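Local coordinates for protein SAM-dependent methyltransferase (Exiguobacterium sibiricum 255-15, PDB 3D2L) that probably transfers methyl groups from S-adenosylmethionine to an unspecified acceptor, using a Rossmann-like methyltransferase domain, at residues L210-F224 / E231-I243. Sequence-based numbering, arbitrary orientation.
Sequences LREAGFRVCAVTGDF and ETAERIFFVAEKI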
ATOM      1  N   LEU A 210      -7.643 -14.456   6.120  1.00 23.19           N
ATOM      2  CA  LEU A 210      -7.610 -14.871   4.719  1.00 23.18           C
ATOM      3  C   LEU A 210      -8.390 -16.169   4.500  1.00 24.54           C
ATOM      4  O   LEU A 210      -9.188 -16.246   3.588  1.00 27.44           O
ATOM      5  CB  LEU A 210      -6.183 -15.016   4.202  1.00 24.45           C
ATOM      6  CG  LEU A 210      -5.466 -13.683   3.914  1.00 25.55           C
ATOM      7  CD1 LEU A 210      -3.938 -13.893   3.803  1.00 22.88           C
ATOM      8  CD2 LEU A 210      -6.087 -12.952   2.680  1.00 26.35           C
ATOM      9  N   ARG A 211      -8.137 -17.176   5.330  1.00 24.87           N
ATOM     10  CA  ARG A 211      -8.894 -18.438   5.247  1.00 25.29           C
ATOM     11  C   ARG A 211     -10.400 -18.220   5.490  1.00 26.88           C
ATOM     12  O   ARG A 211     -11.215 -18.803   4.786  1.00 28.70           O
ATOM     13  CB  ARG A 211      -8.324 -19.442   6.229  1.00 23.43           C
ATOM     14  CG  ARG A 211      -6.920 -19.866   5.859  1.00 25.52           C
ATOM     15  CD  ARG A 211      -6.316 -20.721   6.958  1.00 29.66           C
ATOM     16  NE  ARG A 211      -4.927 -21.059   6.651  1.00 31.44           N
ATOM     17  CZ  ARG A 211      -4.019 -21.436   7.549  1.00 25.03           C
ATOM     18  NH1 ARG A 211      -4.309 -21.527   8.833  1.00 25.52           N
ATOM     19  NH2 ARG A 211      -2.802 -21.725   7.131  1.00 30.53           N
ATOM     20  N   GLU A 212     -10.769 -17.402   6.484  1.00 27.09           N
ATOM     21  CA  GLU A 212     -12.192 -17.086   6.735  1.00 29.37           C
ATOM     22  C   GLU A 212     -12.833 -16.423   5.494  1.00 29.36           C
ATOM     23  O   GLU A 212     -13.982 -16.716   5.166  1.00 26.03           O
ATOM     24  CB  GLU A 212     -12.357 -16.233   7.992  1.00 28.44           C
ATOM     25  CG  GLU A 212     -12.034 -17.026   9.218  1.00 34.72           C
ATOM     26  CD  GLU A 212     -12.106 -16.253  10.511  1.00 37.29           C
ATOM     27  OE1 GLU A 212     -11.972 -14.992  10.506  1.00 38.95           O
ATOM     28  OE2 GLU A 212     -12.251 -16.953  11.541  1.00 43.09           O
ATOM     29  N   ALA A 213     -12.044 -15.648   4.730  1.00 29.02           N
ATOM     30  CA  ALA A 213     -12.524 -14.996   3.498  1.00 28.42           C
ATOM     31  C   ALA A 213     -12.499 -15.860   2.237  1.00 27.63           C
ATOM     32  O   ALA A 213     -12.810 -15.388   1.136  1.00 25.93           O
ATOM     33  CB  ALA A 213     -11.786 -13.697   3.250  1.00 25.47           C
ATOM     34  N   GLY A 214     -12.141 -17.129   2.390  1.00 28.08           N
ATOM     35  CA  GLY A 214     -12.156 -18.078   1.275  1.00 26.02           C
ATOM     36  C   GLY A 214     -10.891 -18.159   0.428  1.00 27.21           C
ATOM     37  O   GLY A 214     -10.965 -18.577  -0.730  1.00 25.91           O
ATOM     38  N   PHE A 215      -9.750 -17.772   0.998  1.00 25.04           N
ATOM     39  CA  PHE A 215      -8.454 -17.816   0.317  1.00 25.92           C
ATOM     40  C   PHE A 215      -7.589 -18.961   0.839  1.00 25.62           C
ATOM     41  O   PHE A 215      -7.698 -19.335   1.988  1.00 22.80           O
ATOM     42  CB  PHE A 215      -7.628 -16.509   0.538  1.00 22.98           C
ATOM     43  CG  PHE A 215      -8.183 -15.338  -0.162  1.00 25.34           C
ATOM     44  CD1 PHE A 215      -7.834 -15.068  -1.487  1.00 20.31           C
ATOM     45  CD2 PHE A 215      -9.096 -14.520   0.465  1.00 22.24           C
ATOM     46  CE1 PHE A 215      -8.366 -13.987  -2.133  1.00 25.63           C
ATOM     47  CE2 PHE A 215      -9.618 -13.444  -0.191  1.00 23.08           C
ATOM     48  CZ  PHE A 215      -9.269 -13.198  -1.503  1.00 28.03           C
ATOM     49  N   ARG A 216      -6.773 -19.513  -0.051  1.00 27.24           N
ATOM     50  CA  ARG A 216      -5.729 -20.435   0.317  1.00 27.33           C
ATOM     51  C   ARG A 216      -4.452 -19.575   0.439  1.00 27.76           C
ATOM     52  O   ARG A 216      -4.038 -18.873  -0.486  1.00 24.84           O
ATOM     53  CB  ARG A 216      -5.548 -21.549  -0.712  1.00 28.77           C
ATOM     54  CG  ARG A 216      -4.420 -22.496  -0.359  1.00 26.98           C
ATOM     55  CD  ARG A 216      -4.364 -23.703  -1.268  1.00 29.20           C
ATOM     56  NE  ARG A 216      -4.231 -23.312  -2.664  1.00 28.70           N
ATOM     57  CZ  ARG A 216      -3.086 -23.040  -3.280  1.00 33.86           C
ATOM     58  NH1 ARG A 216      -1.918 -23.101  -2.639  1.00 40.40           N
ATOM     59  NH2 ARG A 216      -3.112 -22.708  -4.555  1.00 40.37           N
ATOM     60  N   VAL A 217      -3.847 -19.575   1.611  1.00 26.42           N
ATOM     61  CA  VAL A 217      -2.590 -18.825   1.795  1.00 27.57           C
ATOM     62  C   VAL A 217      -1.452 -19.648   1.197  1.00 29.12           C
ATOM     63  O   VAL A 217      -1.195 -20.771   1.622  1.00 30.21           O
ATOM     64  CB  VAL A 217      -2.352 -18.500   3.262  1.00 24.59           C
ATOM     65  CG1 VAL A 217      -1.053 -17.665   3.445  1.00 27.15           C
ATOM     66  CG2 VAL A 217      -3.532 -17.744   3.766  1.00 23.25           C
ATOM     67  N   CYS A 218      -0.795 -19.066   0.197  1.00 29.44           N
ATOM     68  CA  CYS A 218       0.238 -19.720  -0.559  1.00 29.58           C
ATOM     69  C   CYS A 218       1.613 -19.518   0.003  1.00 31.26           C
ATOM     70  O   CYS A 218       2.399 -20.444  -0.016  1.00 33.57           O
ATOM     71  CB  CYS A 218       0.263 -19.184  -1.965  1.00 31.32           C
ATOM     72  SG  CYS A 218      -1.251 -19.460  -2.885  1.00 38.24           S
ATOM     73  N   ALA A 219       1.916 -18.301   0.453  1.00 29.01           N
ATOM     74  CA  ALA A 219       3.229 -17.966   0.953  1.00 30.59           C
ATOM     75  C   ALA A 219       3.169 -16.761   1.903  1.00 30.21           C
ATOM     76  O   ALA A 219       2.345 -15.861   1.713  1.00 26.93           O
ATOM     77  CB  ALA A 219       4.158 -17.676  -0.224  1.00 30.62           C
ATOM     78  N   VAL A 220       3.977 -16.837   2.967  1.00 30.79           N
ATOM     79  CA  VAL A 220       4.183 -15.766   3.949  1.00 30.59           C
ATOM     80  C   VAL A 220       5.706 -15.646   4.059  1.00 32.57           C
ATOM     81  O   VAL A 220       6.380 -16.558   4.572  1.00 30.57           O
ATOM     82  CB  VAL A 220       3.580 -16.077   5.318  1.00 31.09           C
ATOM     83  CG1 VAL A 220       3.773 -14.850   6.258  1.00 30.15           C
ATOM     84  CG2 VAL A 220       2.133 -16.431   5.162  1.00 32.21           C
ATOM     85  N   THR A 221       6.241 -14.541   3.537  1.00 30.60           N
ATOM     86  CA  THR A 221       7.660 -14.323   3.463  1.00 30.70           C
ATOM     87  C   THR A 221       8.071 -12.948   4.019  1.00 30.61           C
ATOM     88  O   THR A 221       7.251 -12.053   4.176  1.00 29.06           O
ATOM     89  CB  THR A 221       8.133 -14.509   2.016  1.00 28.46           C
ATOM     90  OG1 THR A 221       7.486 -13.543   1.182  1.00 31.14           O
ATOM     91  CG2 THR A 221       7.805 -15.926   1.498  1.00 34.57           C
ATOM     92  N   GLY A 222       9.344 -12.840   4.385  1.00 30.32           N
ATOM     93  CA  GLY A 222       9.879 -11.626   4.959  1.00 30.41           C
ATOM     94  C   GLY A 222      10.865 -10.864   4.103  1.00 31.33           C
ATOM     95  O   GLY A 222      11.672 -11.442   3.352  1.00 32.67           O
ATOM     96  N   ASP A 223      10.742  -9.543   4.194  1.00 33.53           N
ATOM     97  CA  ASP A 223      11.662  -8.567   3.599  1.00 34.05           C
ATOM     98  C   ASP A 223      12.172  -8.837   2.179  1.00 34.60           C
ATOM     99  O   ASP A 223      13.365  -8.776   1.918  1.00 34.18           O
ATOM    100  CB  ASP A 223      12.820  -8.387   4.584  1.00 37.37           C
ATOM    101  CG  ASP A 223      12.351  -7.804   5.918  1.00 37.76           C
ATOM    102  OD1 ASP A 223      11.461  -6.939   5.887  1.00 35.71           O
ATOM    103  OD2 ASP A 223      12.867  -8.192   6.973  1.00 34.93           O
ATOM    104  N   PHE A 224      11.254  -9.105   1.257  1.00 35.90           N
ATOM    105  CA  PHE A 224      11.580  -9.323  -0.156  1.00 37.36           C
ATOM    106  C   PHE A 224      12.359 -10.606  -0.444  1.00 40.01           C
ATOM    107  O   PHE A 224      12.756 -10.828  -1.583  1.00 41.74           O
ATOM    108  CB  PHE A 224      12.343  -8.121  -0.766  1.00 37.74           C
ATOM    109  CG  PHE A 224      11.593  -6.830  -0.715  1.00 35.58           C
ATOM    110  CD1 PHE A 224      10.683  -6.507  -1.710  1.00 34.40           C
ATOM    111  CD2 PHE A 224      11.811  -5.924   0.307  1.00 34.87           C
ATOM    112  CE1 PHE A 224       9.993  -5.321  -1.671  1.00 33.14           C
ATOM    113  CE2 PHE A 224      11.135  -4.729   0.334  1.00 33.72           C
ATOM    114  CZ  PHE A 224      10.224  -4.433  -0.659  1.00 32.75           C
ATOM    115  N   GLU A 231      12.602 -13.218  13.031  1.00 37.18           N
ATOM    116  CA  GLU A 231      12.060 -12.523  14.201  1.00 38.12           C
ATOM    117  C   GLU A 231      12.349 -11.010  14.171  1.00 35.81           C
ATOM    118  O   GLU A 231      11.755 -10.253  14.933  1.00 35.69           O
ATOM    119  CB  GLU A 231      12.624 -13.154  15.496  1.00 38.58           C
ATOM    120  N   THR A 232      13.299 -10.598  13.338  1.00 35.43           N
ATOM    121  CA  THR A 232      13.650  -9.202  13.176  1.00 36.45           C
ATOM    122  C   THR A 232      13.224  -8.667  11.786  1.00 34.38           C
ATOM    123  O   THR A 232      13.676  -7.600  11.337  1.00 33.86           O
ATOM    124  CB  THR A 232      15.153  -8.982  13.370  1.00 37.29           C
ATOM    125  OG1 THR A 232      15.872  -9.658  12.336  1.00 43.21           O
ATOM    126  CG2 THR A 232      15.591  -9.473  14.732  1.00 30.91           C
ATOM    127  N   ALA A 233      12.371  -9.424  11.112  1.00 33.14           N
ATOM    128  CA  ALA A 233      11.825  -8.997   9.814  1.00 34.86           C
ATOM    129  C   ALA A 233      10.999  -7.718  10.007  1.00 30.79           C
ATOM    130  O   ALA A 233      10.338  -7.530  11.028  1.00 31.67           O
ATOM    131  CB  ALA A 233      10.972 -10.115   9.190  1.00 33.89           C
ATOM    132  N   GLU A 234      11.059  -6.829   9.033  1.00 31.74           N
ATOM    133  CA  GLU A 234      10.351  -5.567   9.104  1.00 33.25           C
ATOM    134  C   GLU A 234       9.067  -5.543   8.255  1.00 30.78           C
ATOM    135  O   GLU A 234       8.119  -4.863   8.609  1.00 27.98           O
ATOM    136  CB  GLU A 234      11.292  -4.429   8.713  1.00 32.07           C
ATOM    137  CG  GLU A 234      12.428  -4.253   9.686  1.00 39.13           C
ATOM    138  CD  GLU A 234      13.478  -3.244   9.213  1.00 39.98           C
ATOM    139  OE1 GLU A 234      13.240  -2.523   8.220  1.00 41.65           O
ATOM    140  OE2 GLU A 234      14.554  -3.183   9.848  1.00 47.27           O
ATOM    141  N   ARG A 235       9.053  -6.275   7.138  1.00 27.24           N
ATOM    142  CA  ARG A 235       7.912  -6.248   6.225  1.00 27.10           C
ATOM    143  C   ARG A 235       7.559  -7.691   5.840  1.00 28.24           C
ATOM    144  O   ARG A 235       8.431  -8.462   5.440  1.00 26.67           O
ATOM    145  CB  ARG A 235       8.267  -5.416   5.001  1.00 26.17           C
ATOM    146  CG  ARG A 235       7.156  -5.176   4.037  1.00 22.51           C
ATOM    147  CD  ARG A 235       7.606  -4.289   2.886  1.00 30.47           C
ATOM    148  NE  ARG A 235       7.969  -2.963   3.380  1.00 32.00           N
ATOM    149  CZ  ARG A 235       7.108  -1.985   3.632  1.00 33.92           C
ATOM    150  NH1 ARG A 235       5.824  -2.144   3.386  1.00 32.74           N
ATOM    151  NH2 ARG A 235       7.547  -0.833   4.120  1.00 32.46           N
ATOM    152  N   ILE A 236       6.288  -8.037   5.999  1.00 27.17           N
ATOM    153  CA  ILE A 236       5.795  -9.386   5.741  1.00 25.01           C
ATOM    154  C   ILE A 236       4.915  -9.408   4.498  1.00 25.73           C
ATOM    155  O   ILE A 236       3.988  -8.623   4.366  1.00 26.81           O
ATOM    156  CB  ILE A 236       5.117  -9.960   6.983  1.00 25.80           C
ATOM    157  CG1 ILE A 236       6.084  -9.833   8.170  1.00 33.10           C
ATOM    158  CG2 ILE A 236       4.692 -11.457   6.739  1.00 23.10           C
ATOM    159  CD1 ILE A 236       5.707 -10.577   9.389  1.00 41.52           C
ATOM    160  N   PHE A 237       5.235 -10.312   3.576  1.00 27.97           N
ATOM    161  CA  PHE A 237       4.559 -10.417   2.302  1.00 27.25           C
ATOM    162  C   PHE A 237       3.670 -11.632   2.308  1.00 27.40           C
ATOM    163  O   PHE A 237       4.086 -12.700   2.737  1.00 26.66           O
ATOM    164  CB  PHE A 237       5.600 -10.519   1.162  1.00 28.77           C
ATOM    165  CG  PHE A 237       6.463  -9.293   1.028  1.00 27.12           C
ATOM    166  CD1 PHE A 237       7.438  -9.015   1.969  1.00 30.52           C
ATOM    167  CD2 PHE A 237       6.304  -8.421  -0.038  1.00 32.47           C
ATOM    168  CE1 PHE A 237       8.224  -7.867   1.865  1.00 29.61           C
ATOM    169  CE2 PHE A 237       7.102  -7.273  -0.144  1.00 29.89           C
ATOM    170  CZ  PHE A 237       8.063  -7.015   0.812  1.00 28.95           C
ATOM    171  N   PHE A 238       2.439 -11.464   1.823  1.00 27.37           N
ATOM    172  CA  PHE A 238       1.455 -12.558   1.764  1.00 25.27           C
ATOM    173  C   PHE A 238       1.002 -12.763   0.349  1.00 25.95           C
ATOM    174  O   PHE A 238       0.714 -11.795  -0.350  1.00 27.18           O
ATOM    175  CB  PHE A 238       0.206 -12.194   2.538  1.00 26.41           C
ATOM    176  CG  PHE A 238       0.414 -12.133   4.004  1.00 22.72           C
ATOM    177  CD1 PHE A 238       1.059 -11.044   4.572  1.00 27.10           C
ATOM    178  CD2 PHE A 238      -0.041 -13.146   4.804  1.00 25.91           C
ATOM    179  CE1 PHE A 238       1.264 -10.995   5.951  1.00 26.21           C
ATOM    180  CE2 PHE A 238       0.158 -13.101   6.183  1.00 28.06           C
ATOM    181  CZ  PHE A 238       0.822 -12.039   6.731  1.00 24.87           C
ATOM    182  N   VAL A 239       0.877 -14.025  -0.044  1.00 28.50           N
ATOM    183  CA  VAL A 239       0.346 -14.387  -1.344  1.00 25.93           C
ATOM    184  C   VAL A 239      -0.755 -15.346  -1.003  1.00 28.10           C
ATOM    185  O   VAL A 239      -0.525 -16.338  -0.278  1.00 27.12           O
ATOM    186  CB  VAL A 239       1.394 -15.078  -2.288  1.00 24.70           C
ATOM    187  CG1 VAL A 239       0.756 -15.399  -3.672  1.00 27.95           C
ATOM    188  CG2 VAL A 239       2.627 -14.187  -2.452  1.00 27.76           C
ATOM    189  N   ALA A 240      -1.958 -15.054  -1.504  1.00 29.67           N
ATOM    190  CA  ALA A 240      -3.147 -15.892  -1.243  1.00 29.86           C
ATOM    191  C   ALA A 240      -3.902 -16.103  -2.543  1.00 28.68           C
ATOM    192  O   ALA A 240      -3.825 -15.278  -3.465  1.00 30.38           O
ATOM    193  CB  ALA A 240      -4.055 -15.252  -0.171  1.00 26.48           C
ATOM    194  N   GLU A 241      -4.610 -17.226  -2.648  1.00 27.60           N
ATOM    195  CA  GLU A 241      -5.357 -17.515  -3.862  1.00 28.60           C
ATOM    196  C   GLU A 241      -6.815 -17.861  -3.554  1.00 28.85           C
ATOM    197  O   GLU A 241      -7.107 -18.589  -2.616  1.00 25.94           O
ATOM    198  CB  GLU A 241      -4.678 -18.655  -4.590  1.00 28.33           C
ATOM    199  CG  GLU A 241      -5.364 -19.086  -5.837  1.00 29.02           C
ATOM    200  CD  GLU A 241      -4.610 -20.175  -6.507  1.00 34.17           C
ATOM    201  OE1 GLU A 241      -3.413 -19.949  -6.783  1.00 37.93           O
ATOM    202  OE2 GLU A 241      -5.207 -21.242  -6.751  1.00 38.05           O
ATOM    203  N   LYS A 242      -7.727 -17.346  -4.372  1.00 29.64           N
ATOM    204  CA  LYS A 242      -9.131 -17.584  -4.147  1.00 30.62           C
ATOM    205  C   LYS A 242      -9.436 -19.049  -4.428  1.00 29.96           C
ATOM    206  O   LYS A 242      -9.107 -19.551  -5.496  1.00 27.74           O
ATOM    207  CB  LYS A 242     -10.016 -16.716  -5.053  1.00 29.14           C
ATOM    208  CG  LYS A 242     -11.489 -16.869  -4.652  1.00 29.44           C
ATOM    209  CD  LYS A 242     -12.437 -15.996  -5.361  1.00 33.16           C
ATOM    210  CE  LYS A 242     -13.903 -16.317  -4.932  1.00 33.73           C
ATOM    211  NZ  LYS A 242     -14.771 -15.472  -5.758  1.00 29.71           N
ATOM    212  N   ILE A 243     -10.079 -19.703  -3.467  1.00 30.22           N
ATOM    213  CA  ILE A 243     -10.500 -21.099  -3.605  1.00 30.44           C
ATOM    214  C   ILE A 243     -11.742 -21.108  -4.531  1.00 36.36           C
ATOM    215  O   ILE A 243     -11.820 -21.828  -5.553  1.00 36.10           O
ATOM    216  CB  ILE A 243     -10.805 -21.708  -2.205  1.00 27.98           C
ATOM    217  CG1 ILE A 243      -9.510 -21.831  -1.412  1.00 30.03           C
ATOM    218  CG2 ILE A 243     -11.493 -23.063  -2.334  1.00 30.60           C
ATOM    219  CD1 ILE A 243      -9.697 -22.251   0.068  1.00 25.98           C
ATOM    220  OXT ILE A 243     -12.689 -20.357  -4.262  1.00 34.90           O
TER
HETATM  221  O   HOH W   1     -13.091 -18.981  -2.116  1.00 32.42           O
HETATM  222  O   HOH W   2       5.179 -14.117   0.037  1.00 34.22           O
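A classic beta bulge interrupts the antiparallel pairing of strands 215-222 and 235-242: Val239 O accepts from the consecutive amides Cys218 N (2.8 Å) and Ala219 N (3.2 Å), both lying to one side of its carbonyl plane. The bulge shifts the otherwise regular register by one residue. Beyond it, Asp223 makes the last backbone bond, from its N to Arg235 O, and its carboxylate then extends the pairing to two successive amides: OD1 accepts from Arg235 N (2.8 Å), 28° out of the carboxylate plane, while both oxygens turn syn lone pairs to Glu234 N. Next to it, Phe237 drives CZ over the centre of the Phe224 ring, 3.5 Å above its plane, an edge-to-face pair with planes at 57°. On the other face of the sheet, Val220 CG1, anti to the backbone N (chi1 -177°), lies over the Phe238 ring near its rim and meets Ile236 CG2 at 3.5 Å. At the far end Arg216 NH2 and Glu241 OE2 form a salt bridge (3.4 Å) whose hydrogen bond is weak, and a water links Gly214 O to the C-terminal carboxylate of Ile243. The two strands complete one edge of the mixed seven-stranded sheet (order 3-2-1-4-5-7-6, as in class I methyltransferases): 215-222 is an edge strand, and 235-242 lies between it and 131-138, where Phe238 stacks on Phe135. Helix 20-30 covers Phe237 and Val239 through Trp26, whereas helix 203-212 packs against Val217 and Val220 on the opposite face.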